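Local coordinates for protein endopolygalacturonase (Chondrostereum purpureum, PDB 1K5C) that probably cleaves polygalacturonic acid chains of pectin by hydrolysing 1,4-alpha-D-galacturonosyl linkages, as a glycoside hydrolase of family 28, at residues E113-P118 and T137-A142; Y254-S259 and W307-L312; F61-T66 and L101-S106. All coordinates share one frame; numbering follows the deposited sequence.

Contact 1: E113-P118 and T137-A142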
ATOM      1  N   GLU A 113     -15.294   0.845   1.462  1.00 11.14           N
ATOM      2  CA  GLU A 113     -14.647  -0.428   1.131  1.00 10.93           C
ATOM      3  C   GLU A 113     -14.425  -0.500  -0.370  1.00 10.69           C
ATOM      4  O   GLU A 113     -15.297  -0.130  -1.160  1.00 11.66           O
ATOM      5  CB  GLU A 113     -15.546  -1.589   1.569  1.00 11.84           C
ATOM      6  CG  GLU A 113     -15.060  -2.963   1.073  1.00 12.29           C
ATOM      7  CD  GLU A 113     -15.836  -4.082   1.679  1.00 14.56           C
ATOM      8  OE1 GLU A 113     -15.917  -4.220   2.882  1.00 29.66           O
ATOM      9  OE2 GLU A 113     -16.295  -4.921   0.921  1.00 19.90           O
ATOM     10  N   VAL A 114     -13.252  -0.988  -0.737  1.00 10.50           N
ATOM     11  CA  VAL A 114     -12.969  -1.454  -2.091  1.00 10.83           C
ATOM     12  C   VAL A 114     -13.086  -2.968  -2.055  1.00 10.96           C
ATOM     13  O   VAL A 114     -12.358  -3.609  -1.289  1.00 12.75           O
ATOM     14  CB  VAL A 114     -11.560  -0.996  -2.532  1.00 12.79           C
ATOM     15  CG1 VAL A 114     -11.197  -1.662  -3.832  1.00 19.05           C
ATOM     16  CG2 VAL A 114     -11.538   0.547  -2.592  1.00 17.26           C
ATOM     17  N   LEU A 115     -14.010  -3.497  -2.842  1.00 10.83           N
ATOM     18  CA  LEU A 115     -14.285  -4.938  -2.864  1.00 10.93           C
ATOM     19  C   LEU A 115     -13.794  -5.508  -4.207  1.00 10.65           C
ATOM     20  O   LEU A 115     -14.217  -5.047  -5.288  1.00 11.23           O
ATOM     21  CB  LEU A 115     -15.785  -5.159  -2.728  1.00 11.30           C
ATOM     22  CG  LEU A 115     -16.262  -6.614  -2.869  1.00 11.26           C
ATOM     23  CD1 LEU A 115     -15.710  -7.511  -1.729  1.00 12.33           C
ATOM     24  CD2 LEU A 115     -17.783  -6.673  -2.859  1.00 13.16           C
ATOM     25  N   ASN A 116     -12.919  -6.504  -4.143  1.00 10.23           N
ATOM     26  CA  ASN A 116     -12.517  -7.248  -5.348  1.00 10.64           C
ATOM     27  C   ASN A 116     -12.002  -6.335  -6.479  1.00 10.28           C
ATOM     28  O   ASN A 116     -12.516  -6.319  -7.601  1.00 10.81           O
ATOM     29  CB  ASN A 116     -13.648  -8.171  -5.802  1.00 11.02           C
ATOM     30  CG  ASN A 116     -14.003  -9.148  -4.688  1.00 11.21           C
ATOM     31  OD1 ASN A 116     -13.114  -9.530  -3.891  1.00 11.44           O
ATOM     32  ND2 ASN A 116     -15.261  -9.554  -4.657  1.00 11.72           N
ATOM     33  N   SER A 117     -10.925  -5.601  -6.174  1.00 10.31           N
ATOM     34  CA  SER A 117     -10.236  -4.885  -7.236  1.00 10.35           C
ATOM     35  C   SER A 117      -9.673  -5.881  -8.267  1.00 10.10           C
ATOM     36  O   SER A 117      -9.224  -6.963  -7.923  1.00 10.79           O
ATOM     37  CB  SER A 117      -9.116  -4.017  -6.651  1.00 10.42           C
ATOM     38  OG  SER A 117      -8.139  -4.796  -5.945  1.00 10.36           O
ATOM     39  N   PRO A 118      -9.637  -5.479  -9.566  1.00 10.38           N
ATOM     40  CA  PRO A 118      -9.013  -6.366 -10.570  1.00 10.37           C
ATOM     41  C   PRO A 118      -7.559  -6.651 -10.249  1.00 10.13           C
ATOM     42  O   PRO A 118      -7.120  -7.804 -10.450  1.00 11.02           O
ATOM     43  CB  PRO A 118      -9.209  -5.614 -11.896  1.00 11.20           C
ATOM     44  CG  PRO A 118     -10.525  -4.840 -11.660  1.00 11.35           C
ATOM     45  CD  PRO A 118     -10.380  -4.360 -10.194  1.00 10.95           C
ATOM     46  N   THR A 137     -11.522  -0.242   4.019  1.00 10.98           N
ATOM     47  CA  THR A 137     -11.268  -1.677   3.885  1.00 11.01           C
ATOM     48  C   THR A 137     -11.003  -2.006   2.416  1.00 10.98           C
ATOM     49  O   THR A 137     -11.843  -1.640   1.561  1.00 12.54           O
ATOM     50  CB  THR A 137     -12.461  -2.497   4.379  1.00 11.96           C
ATOM     51  OG1 THR A 137     -12.650  -2.231   5.774  1.00 12.63           O
ATOM     52  CG2 THR A 137     -12.279  -3.985   4.172  1.00 13.46           C
ATOM     53  N   VAL A 138      -9.910  -2.688   2.129  1.00 10.48           N
ATOM     54  CA  VAL A 138      -9.690  -3.304   0.807  1.00 10.36           C
ATOM     55  C   VAL A 138      -9.951  -4.796   1.034  1.00 10.47           C
ATOM     56  O   VAL A 138      -9.118  -5.495   1.632  1.00 11.46           O
ATOM     57  CB  VAL A 138      -8.277  -3.045   0.256  1.00 10.91           C
ATOM     58  CG1 VAL A 138      -8.101  -3.831  -1.045  1.00 11.94           C
ATOM     59  CG2 VAL A 138      -8.084  -1.549   0.052  1.00 11.92           C
ATOM     60  N   ASP A 139     -11.130  -5.254   0.608  1.00 10.62           N
ATOM     61  CA  ASP A 139     -11.498  -6.654   0.758  1.00 11.06           C
ATOM     62  C   ASP A 139     -11.328  -7.345  -0.598  1.00 10.43           C
ATOM     63  O   ASP A 139     -12.227  -7.327  -1.438  1.00 10.83           O
ATOM     64  CB  ASP A 139     -12.923  -6.828   1.273  1.00 11.77           C
ATOM     65  CG  ASP A 139     -13.265  -8.267   1.500  1.00 12.77           C
ATOM     66  OD1 ASP A 139     -12.532  -9.161   1.023  1.00 12.34           O
ATOM     67  OD2 ASP A 139     -14.295  -8.530   2.187  1.00 16.65           O
ATOM     68  N   ASP A 140     -10.117  -7.933  -0.773  1.00 10.75           N
ATOM     69  CA  ASP A 140      -9.826  -8.785  -1.889  1.00 10.52           C
ATOM     70  C   ASP A 140      -9.656 -10.242  -1.434  1.00 10.90           C
ATOM     71  O   ASP A 140      -9.016 -11.054  -2.102  1.00 11.40           O
ATOM     72  CB  ASP A 140      -8.573  -8.309  -2.663  1.00 11.04           C
ATOM     73  CG  ASP A 140      -8.839  -7.090  -3.467  1.00 10.48           C
ATOM     74  OD1 ASP A 140      -9.960  -6.660  -3.705  1.00 11.31           O
ATOM     75  OD2 ASP A 140      -7.763  -6.495  -3.907  1.00 11.45           O
ATOM     76  N   PHE A 141     -10.292 -10.602  -0.313  1.00 11.30           N
ATOM     77  CA  PHE A 141     -10.158 -11.970   0.223  1.00 11.45           C
ATOM     78  C   PHE A 141     -10.541 -13.033  -0.816  1.00 11.64           C
ATOM     79  O   PHE A 141      -9.941 -14.120  -0.839  1.00 12.21           O
ATOM     80  CB  PHE A 141     -11.038 -12.077   1.479  1.00 12.48           C
ATOM     81  CG  PHE A 141     -10.965 -13.458   2.083  1.00 12.81           C
ATOM     82  CD1 PHE A 141      -9.805 -13.885   2.776  1.00 15.29           C
ATOM     83  CD2 PHE A 141     -11.999 -14.347   1.973  1.00 16.10           C
ATOM     84  CE1 PHE A 141      -9.748 -15.152   3.315  1.00 16.84           C
ATOM     85  CE2 PHE A 141     -11.901 -15.638   2.502  1.00 18.75           C
ATOM     86  CZ  PHE A 141     -10.761 -16.028   3.174  1.00 18.66           C
ATOM     87  N   ALA A 142     -11.568 -12.777  -1.648  1.00 11.56           N
ATOM     88  CA  ALA A 142     -11.980 -13.747  -2.643  1.00 12.24           C
ATOM     89  C   ALA A 142     -10.829 -14.114  -3.559  1.00 11.74           C
ATOM     90  O   ALA A 142     -10.836 -15.205  -4.184  1.00 12.93           O
ATOM     91  CB  ALA A 142     -13.162 -13.174  -3.441  1.00 13.16           C
TER
HETATM   92  O   HOH W   1     -16.621  -7.385   2.260  1.00 32.38           O
HETATM   93  O   HOH W   2     -13.327 -10.496  -1.365  1.00 12.28           O
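E113-L115 and T137-D139 run as neighbouring parallel strands, 4.6 Å between their axes, joined by V114 N to T137 O, D139 N to V114 O and N116 N to D139 O. E113, T137 and D139 point to one face. E113 has CG anti to its backbone nitrogen (chi1 171°) and runs on extended, so the chain passes over T137 O and its carboxylate lies alongside D139, OE2 being 3.9 Å from D139 CB. The two carboxylate planes stand 61° apart, and a water donates to both E113 OE2 and D139 OD2. On the opposite face V114 and V138 pack against I122 of the next sheet.

Past the strand ends D140 turns its carboxylate to S117. Its OD1 takes S117 N at 2.9 Å from the syn side, 32° out of the carboxylate plane, while OD2 lies 2.7 Å from S117 OG, a hydroxyl with A119 O as a second acceptor within reach of its single proton. Were D140 an alanine, S117 N would probably lose its carboxylate acceptor and the turn at N116 and S117 would be likely to shift. D139 OD1 receives F141 N at 3.0 Å, an Asx turn that bends the chain out of the strand. With E113 OE2 and D139 OD2 only 4.3 Å apart, the bridging water probably eases the repulsion between two acids that might otherwise raise each other's pKa.

Contact 2: Y254-S259 and W307-L312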
ATOM      1  N   TYR A 254       9.726 -14.192   4.835  1.00 11.90           N
ATOM      2  CA  TYR A 254      10.670 -13.415   5.633  1.00 11.69           C
ATOM      3  C   TYR A 254       9.938 -12.534   6.631  1.00 11.58           C
ATOM      4  O   TYR A 254       9.049 -11.764   6.246  1.00 11.72           O
ATOM      5  CB  TYR A 254      11.524 -12.455   4.802  1.00 12.93           C
ATOM      6  CG  TYR A 254      12.534 -13.090   3.878  1.00 12.41           C
ATOM      7  CD1 TYR A 254      13.847 -13.293   4.351  1.00 13.05           C
ATOM      8  CD2 TYR A 254      12.247 -13.427   2.583  1.00 13.97           C
ATOM      9  CE1 TYR A 254      14.820 -13.873   3.520  1.00 15.13           C
ATOM     10  CE2 TYR A 254      13.241 -13.982   1.729  1.00 15.49           C
ATOM     11  CZ  TYR A 254      14.509 -14.176   2.253  1.00 15.28           C
ATOM     12  OH  TYR A 254      15.487 -14.734   1.415  1.00 19.44           O
ATOM     13  N   GLY A 255      10.350 -12.576   7.917  1.00 11.35           N
ATOM     14  CA  GLY A 255       9.819 -11.593   8.843  1.00 11.70           C
ATOM     15  C   GLY A 255      10.153 -10.174   8.444  1.00 11.04           C
ATOM     16  O   GLY A 255       9.264  -9.305   8.379  1.00 11.02           O
ATOM     17  N   VAL A 256      11.450  -9.950   8.175  1.00 11.25           N
ATOM     18  CA  VAL A 256      11.969  -8.707   7.657  1.00 11.28           C
ATOM     19  C   VAL A 256      12.853  -9.039   6.482  1.00 11.06           C
ATOM     20  O   VAL A 256      13.757  -9.857   6.598  1.00 11.53           O
ATOM     21  CB  VAL A 256      12.823  -7.945   8.725  1.00 11.17           C
ATOM     22  CG1 VAL A 256      13.446  -6.674   8.165  1.00 12.34           C
ATOM     23  CG2 VAL A 256      12.030  -7.678  10.013  1.00 12.16           C
ATOM     24  N   LEU A 257      12.613  -8.355   5.313  1.00 11.44           N
ATOM     25  CA  LEU A 257      13.521  -8.453   4.184  1.00 11.67           C
ATOM     26  C   LEU A 257      13.799  -7.037   3.684  1.00 11.25           C
ATOM     27  O   LEU A 257      12.907  -6.341   3.228  1.00 12.05           O
ATOM     28  CB  LEU A 257      12.975  -9.333   3.046  1.00 12.08           C
ATOM     29  CG  LEU A 257      13.871  -9.406   1.777  1.00 13.05           C
ATOM     30  CD1 LEU A 257      15.220 -10.046   2.076  1.00 13.20           C
ATOM     31  CD2 LEU A 257      13.158 -10.159   0.670  1.00 14.33           C
ATOM     32  N   ILE A 258      15.062  -6.618   3.857  1.00 11.23           N
ATOM     33  CA  ILE A 258      15.542  -5.301   3.412  1.00 11.29           C
ATOM     34  C   ILE A 258      16.556  -5.621   2.341  1.00 10.81           C
ATOM     35  O   ILE A 258      17.585  -6.222   2.672  1.00 11.75           O
ATOM     36  CB  ILE A 258      16.070  -4.495   4.585  1.00 12.52           C
ATOM     37  CG1 ILE A 258      14.819  -4.091   5.475  1.00 13.96           C
ATOM     38  CG2 ILE A 258      16.815  -3.251   4.106  1.00 12.61           C
ATOM     39  CD1 ILE A 258      15.197  -3.563   6.829  1.00 16.53           C
ATOM     40  N   SER A 259      16.262  -5.277   1.084  1.00 10.68           N
ATOM     41  CA  SER A 259      17.080  -5.784   0.000  1.00 10.80           C
ATOM     42  C   SER A 259      17.157  -4.827  -1.174  1.00 10.77           C
ATOM     43  O   SER A 259      16.179  -4.236  -1.603  1.00 11.68           O
ATOM     44  CB  SER A 259      16.494  -7.108  -0.498  1.00 13.07           C
ATOM     45  OG  SER A 259      17.188  -7.526  -1.692  1.00 14.29           O
ATOM     46  N   TRP A 307      21.426   2.040  12.691  1.00 11.88           N
ATOM     47  CA  TRP A 307      20.062   1.464  12.659  1.00 11.41           C
ATOM     48  C   TRP A 307      19.801   0.884  14.036  1.00 11.61           C
ATOM     49  O   TRP A 307      20.364  -0.168  14.422  1.00 12.83           O
ATOM     50  CB  TRP A 307      20.009   0.379  11.589  1.00 11.68           C
ATOM     51  CG  TRP A 307      20.140   0.888  10.175  1.00 11.57           C
ATOM     52  CD1 TRP A 307      20.588   2.113   9.739  1.00 11.64           C
ATOM     53  CD2 TRP A 307      19.795   0.123   9.003  1.00 11.61           C
ATOM     54  NE1 TRP A 307      20.516   2.157   8.318  1.00 11.84           N
ATOM     55  CE2 TRP A 307      20.064   0.939   7.864  1.00 12.03           C
ATOM     56  CE3 TRP A 307      19.298  -1.181   8.780  1.00 12.07           C
ATOM     57  CZ2 TRP A 307      19.849   0.475   6.563  1.00 12.44           C
ATOM     58  CZ3 TRP A 307      19.090  -1.625   7.485  1.00 13.49           C
ATOM     59  CH2 TRP A 307      19.358  -0.800   6.382  1.00 13.46           C
ATOM     60  N   ASN A 308      18.942   1.596  14.784  1.00 11.15           N
ATOM     61  CA  ASN A 308      18.606   1.136  16.165  1.00 11.50           C
ATOM     62  C   ASN A 308      17.404   0.177  16.021  1.00 11.09           C
ATOM     63  O   ASN A 308      16.304   0.656  15.701  1.00 11.43           O
ATOM     64  CB  ASN A 308      18.221   2.373  16.997  1.00 11.61           C
ATOM     65  CG  ASN A 308      17.956   1.986  18.454  1.00 11.84           C
ATOM     66  OD1 ASN A 308      17.638   0.826  18.750  1.00 13.62           O
ATOM     67  ND2 ASN A 308      18.113   2.936  19.333  1.00 12.17           N
ATOM     68  N   TRP A 309      17.675  -1.111  16.179  1.00 11.01           N
ATOM     69  CA  TRP A 309      16.653  -2.145  16.058  1.00 11.58           C
ATOM     70  C   TRP A 309      16.337  -2.750  17.434  1.00 11.34           C
ATOM     71  O   TRP A 309      15.852  -3.868  17.565  1.00 11.88           O
ATOM     72  CB  TRP A 309      17.121  -3.249  15.094  1.00 12.40           C
ATOM     73  CG  TRP A 309      17.057  -2.790  13.655  1.00 12.01           C
ATOM     74  CD1 TRP A 309      17.016  -1.516  13.133  1.00 11.72           C
ATOM     75  CD2 TRP A 309      16.993  -3.693  12.521  1.00 12.75           C
ATOM     76  NE1 TRP A 309      16.933  -1.565  11.739  1.00 12.45           N
ATOM     77  CE2 TRP A 309      16.919  -2.886  11.360  1.00 12.57           C
ATOM     78  CE3 TRP A 309      17.001  -5.088  12.404  1.00 14.69           C
ATOM     79  CZ2 TRP A 309      16.844  -3.490  10.070  1.00 13.88           C
ATOM     80  CZ3 TRP A 309      16.922  -5.653  11.136  1.00 16.83           C
ATOM     81  CH2 TRP A 309      16.850  -4.846   9.988  1.00 15.41           C
ATOM     82  N   SER A 310      16.512  -1.921  18.497  1.00 11.82           N
ATOM     83  CA  SER A 310      16.379  -2.439  19.864  1.00 12.00           C
ATOM     84  C   SER A 310      15.040  -2.995  20.152  1.00 11.70           C
ATOM     85  O   SER A 310      14.937  -3.905  20.986  1.00 13.26           O
ATOM     86  CB  SER A 310      16.709  -1.284  20.841  1.00 13.35           C
ATOM     87  OG  SER A 310      15.817  -0.159  20.617  0.67 15.70           O
ATOM     88  N   GLN A 311      13.967  -2.476  19.518  1.00 11.76           N
ATOM     89  CA  GLN A 311      12.609  -2.932  19.857  1.00 12.66           C
ATOM     90  C   GLN A 311      12.088  -4.033  18.935  1.00 12.40           C
ATOM     91  O   GLN A 311      10.916  -4.416  19.054  1.00 13.33           O
ATOM     92  CB  GLN A 311      11.643  -1.732  19.896  1.00 12.98           C
ATOM     93  CG  GLN A 311      11.978  -0.789  21.096  1.00 14.55           C
ATOM     94  CD  GLN A 311      11.678  -1.502  22.413  1.00 15.86           C
ATOM     95  OE1 GLN A 311      12.516  -2.182  22.971  1.00 20.80           O
ATOM     96  NE2 GLN A 311      10.462  -1.405  22.884  1.00 19.04           N
ATOM     97  N   LEU A 312      12.954  -4.588  18.071  1.00 12.36           N
ATOM     98  CA  LEU A 312      12.527  -5.709  17.219  1.00 12.37           C
ATOM     99  C   LEU A 312      12.775  -7.039  17.913  1.00 12.33           C
ATOM    100  O   LEU A 312      13.907  -7.306  18.373  1.00 13.20           O
ATOM    101  CB  LEU A 312      13.343  -5.661  15.910  1.00 12.91           C
ATOM    102  CG  LEU A 312      13.080  -6.771  14.920  1.00 13.22           C
ATOM    103  CD1 LEU A 312      11.583  -6.753  14.456  1.00 14.50           C
ATOM    104  CD2 LEU A 312      14.021  -6.678  13.708  1.00 15.45           C
TER
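I258 has CG1 anti to its carbonyl carbon (chi1 -70°) and a nearly extended chi2 of 167°, which carries CD1 out to W309; W309 takes a similar first torsion (chi1 -74°), and its six-membered ring comes from the opposite direction to receive that methyl. This is the inside of a right-handed parallel beta-helix, the fold of family 28, and the contact joins two of its walls across the interior. Strands 256-259 and 307-309 are no neighbours in a sheet: their axes stay 13.9 Å apart and run nearly antiparallel, and the two segments meet through side chains only.

The tightest approach is I258 CD1 to W309 CZ2, at 3.6 Å, with CH2 of the same ring close behind, the methyl meeting the indole obliquely. The other branch of the isoleucine, CG2, lies 4.2 Å from W307 CH2, so one side chain reaches two indoles spaced two residues apart along the opposing strand. V256 divides its contacts in the same manner: CG1 lies 4.3 Å from W309 CH2, and CG2 meets L312 CD2 at the same separation. L312 joins this inner row because the chain turns a corner through a type I beta turn from W309 to L312, closed by L312 N to W309 O.

F280 sits beside this cluster, edge-to-face with W309 and in touch with V256 and L312. Neither indole nitrogen lacks a partner in this apolar interior, for W307 NE1 donates to S304 O and W309 NE1 to V278 O. At the outward bend N308 OD1 accepts S310 N at 3.0 Å, closing an Asx turn.

Contact 3: F61-T66 and L101-S106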
ATOM      1  N   PHE A  61     -11.885   4.890 -11.226  1.00 11.09           N
ATOM      2  CA  PHE A  61     -12.446   5.957 -10.397  1.00 11.02           C
ATOM      3  C   PHE A  61     -11.307   6.887 -10.050  1.00 10.61           C
ATOM      4  O   PHE A  61     -10.292   6.394  -9.544  1.00 11.59           O
ATOM      5  CB  PHE A  61     -13.052   5.367  -9.112  1.00 11.65           C
ATOM      6  CG  PHE A  61     -13.516   6.433  -8.113  1.00 11.47           C
ATOM      7  CD1 PHE A  61     -14.714   7.060  -8.283  1.00 13.34           C
ATOM      8  CD2 PHE A  61     -12.707   6.797  -7.028  1.00 12.83           C
ATOM      9  CE1 PHE A  61     -15.138   8.025  -7.361  1.00 14.10           C
ATOM     10  CE2 PHE A  61     -13.159   7.723  -6.112  1.00 13.99           C
ATOM     11  CZ  PHE A  61     -14.380   8.353  -6.290  1.00 13.34           C
ATOM     12  N   THR A  62     -11.473   8.176 -10.289  1.00 10.80           N
ATOM     13  CA  THR A  62     -10.485   9.183  -9.895  1.00 10.97           C
ATOM     14  C   THR A  62     -11.205  10.309  -9.149  1.00 11.35           C
ATOM     15  O   THR A  62     -12.184  10.845  -9.684  1.00 12.87           O
ATOM     16  CB  THR A  62      -9.776   9.786 -11.105  1.00 11.90           C
ATOM     17  OG1 THR A  62      -9.127   8.746 -11.861  1.00 12.37           O
ATOM     18  CG2 THR A  62      -8.674  10.762 -10.688  1.00 13.81           C
ATOM     19  N   ILE A  63     -10.676  10.681  -7.996  1.00 10.96           N
ATOM     20  CA  ILE A  63     -11.162  11.875  -7.302  1.00 11.30           C
ATOM     21  C   ILE A  63      -9.942  12.728  -7.006  1.00 11.36           C
ATOM     22  O   ILE A  63      -8.890  12.248  -6.564  1.00 11.89           O
ATOM     23  CB  ILE A  63     -11.991  11.507  -6.053  1.00 11.43           C
ATOM     24  CG1 ILE A  63     -12.578  12.794  -5.411  1.00 12.25           C
ATOM     25  CG2 ILE A  63     -11.235  10.655  -5.041  1.00 12.65           C
ATOM     26  CD1 ILE A  63     -13.689  12.510  -4.445  1.00 13.07           C
ATOM     27  N   ASP A  64     -10.082  14.026  -7.340  1.00 11.76           N
ATOM     28  CA  ASP A  64      -8.967  14.982  -7.212  1.00 12.11           C
ATOM     29  C   ASP A  64      -9.539  16.271  -6.699  1.00 12.02           C
ATOM     30  O   ASP A  64     -10.408  16.859  -7.362  1.00 13.23           O
ATOM     31  CB  ASP A  64      -8.311  15.157  -8.573  1.00 13.69           C
ATOM     32  CG  ASP A  64      -7.075  16.013  -8.575  1.00 15.58           C
ATOM     33  OD1 ASP A  64      -6.634  16.441  -7.510  1.00 16.71           O
ATOM     34  OD2 ASP A  64      -6.551  16.236  -9.696  1.00 20.69           O
ATOM     35  N   GLY A  65      -9.086  16.741  -5.543  1.00 12.19           N
ATOM     36  CA  GLY A  65      -9.554  18.028  -5.027  1.00 12.63           C
ATOM     37  C   GLY A  65      -8.703  18.398  -3.806  1.00 12.01           C
ATOM     38  O   GLY A  65      -7.840  17.625  -3.384  1.00 12.69           O
ATOM     39  N   THR A  66      -8.998  19.583  -3.284  1.00 11.87           N
ATOM     40  CA  THR A  66      -8.245  20.195  -2.206  1.00 11.76           C
ATOM     41  C   THR A  66      -9.143  20.241  -0.965  1.00 12.15           C
ATOM     42  O   THR A  66     -10.253  20.759  -1.009  1.00 13.36           O
ATOM     43  CB  THR A  66      -7.778  21.607  -2.572  1.00 12.73           C
ATOM     44  OG1 THR A  66      -6.930  21.507  -3.726  1.00 13.88           O
ATOM     45  CG2 THR A  66      -7.020  22.271  -1.426  1.00 14.65           C
ATOM     46  N   LEU A 101      -8.952   2.550  -7.930  1.00 10.22           N
ATOM     47  CA  LEU A 101      -9.214   3.917  -7.515  1.00 10.29           C
ATOM     48  C   LEU A 101      -7.919   4.724  -7.522  1.00 10.15           C
ATOM     49  O   LEU A 101      -6.859   4.210  -7.175  1.00 10.87           O
ATOM     50  CB  LEU A 101      -9.749   3.971  -6.073  1.00 10.98           C
ATOM     51  CG  LEU A 101     -11.201   3.629  -5.838  1.00 14.64           C
ATOM     52  CD1 LEU A 101     -11.582   2.279  -6.203  1.00 19.63           C
ATOM     53  CD2 LEU A 101     -11.564   3.935  -4.384  1.00 15.44           C
ATOM     54  N   LYS A 102      -8.071   6.019  -7.836  1.00 10.60           N
ATOM     55  CA  LYS A 102      -6.977   7.000  -7.727  1.00 10.49           C
ATOM     56  C   LYS A 102      -7.490   8.179  -6.924  1.00 10.19           C
ATOM     57  O   LYS A 102      -8.534   8.745  -7.246  1.00 11.13           O
ATOM     58  CB  LYS A 102      -6.550   7.469  -9.131  1.00 12.02           C
ATOM     59  CG  LYS A 102      -5.580   8.636  -9.165  1.00 14.27           C
ATOM     60  CD  LYS A 102      -4.292   8.258  -8.497  1.00 20.02           C
ATOM     61  CE  LYS A 102      -3.087   8.537  -9.325  1.00 17.32           C
ATOM     62  NZ  LYS A 102      -1.831   8.187  -8.599  1.00 14.54           N
ATOM     63  N   ILE A 103      -6.741   8.539  -5.868  1.00 10.75           N
ATOM     64  CA  ILE A 103      -7.076   9.658  -4.971  1.00 11.24           C
ATOM     65  C   ILE A 103      -5.919  10.646  -5.012  1.00 11.59           C
ATOM     66  O   ILE A 103      -4.763  10.270  -4.724  1.00 12.51           O
ATOM     67  CB  ILE A 103      -7.348   9.190  -3.547  1.00 11.91           C
ATOM     68  CG1 ILE A 103      -8.477   8.163  -3.498  1.00 12.92           C
ATOM     69  CG2 ILE A 103      -7.630  10.398  -2.631  1.00 13.16           C
ATOM     70  CD1 ILE A 103      -8.686   7.505  -2.154  1.00 13.90           C
ATOM     71  N   LYS A 104      -6.212  11.905  -5.399  1.00 11.54           N
ATOM     72  CA  LYS A 104      -5.232  12.942  -5.558  1.00 12.24           C
ATOM     73  C   LYS A 104      -5.657  14.182  -4.764  1.00 11.47           C
ATOM     74  O   LYS A 104      -6.866  14.416  -4.564  1.00 12.49           O
ATOM     75  CB  LYS A 104      -5.115  13.366  -7.055  1.00 13.84           C
ATOM     76  CG  LYS A 104      -4.775  12.278  -7.999  1.00 15.96           C
ATOM     77  CD  LYS A 104      -4.507  12.861  -9.371  1.00 22.82           C
ATOM     78  CE  LYS A 104      -5.026  12.071 -10.499  1.00 38.71           C
ATOM     79  NZ  LYS A 104      -4.577  12.853 -11.703  1.00 29.03           N
ATOM     80  N   GLY A 105      -4.690  15.020  -4.435  1.00 11.84           N
ATOM     81  CA  GLY A 105      -4.968  16.309  -3.806  1.00 11.72           C
ATOM     82  C   GLY A 105      -4.794  16.203  -2.285  1.00 11.67           C
ATOM     83  O   GLY A 105      -3.735  15.832  -1.800  1.00 12.66           O
ATOM     84  N   SER A 106      -5.846  16.555  -1.544  1.00 11.54           N
ATOM     85  CA  SER A 106      -5.741  16.573  -0.083  1.00 11.67           C
ATOM     86  C   SER A 106      -7.144  16.432   0.513  1.00 11.53           C
ATOM     87  O   SER A 106      -8.158  16.541  -0.156  1.00 12.09           O
ATOM     88  CB  SER A 106      -5.080  17.863   0.414  1.00 11.68           C
ATOM     89  OG  SER A 106      -5.756  19.026  -0.143  1.00 12.56           O
TER
HETATM   90  O   HOH W   3      -6.742  14.527 -11.855  1.00 29.83           O
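K104 lies across D64 on the neighbouring strand, and its side chain can be followed outward atom by atom. CB sits 3.5 Å from D64 OD1; CD passes D64 OD2 at 4.0 Å; CE then rests against T62 CG2 at 3.9 Å; NZ ends 4.4 Å from D64 OD2, too far for a salt bridge, and a water that accepts from NZ and donates to OD2 spans the gap. CG leaves CB anti to the carbonyl carbon (chi1 -57°), and a bend at chi3 brings the amine round to that water.

Strands 61-65 and 101-104 carry these side chains and run parallel in register, bonded from K102 N to F61 O through S106 N to G65 O, with G65 N to K104 O weak. The inward face carries F61 against L101 and I63 against I103, the isoleucines lying side by side. At the corner G105 has backbone angles suited to glycine, and any CB would clash with G65 O. D128 accepts from both T66 OG1 and S106 OG. Apolar residues stacked inward in register, with polar ones outward, are typical of successive coils of a parallel beta-helix.

Overall arrangement
Of the contacting segments, 61-66 comes first from the N terminus, and contact 3 closes when the chain returns at 101-106, bringing two adjacent coils side by side. Strand 108-115 follows directly and enters contact 1, which closes at 137-142 on a different wall. There V114 CG2 packs on L101 CD2, so these two contacts meet through the interior of the helix. Contact 2 opens much later, at 254-259, and closes at 307-312, about 29 Å from contact 1 and 33 Å from contact 3, centre to centre. The three follow in series, neither nested nor crossed. Contacts 1 and 3 join neighbouring strands within walls, whereas contact 2 reaches across the core between walls toward the C-terminal end.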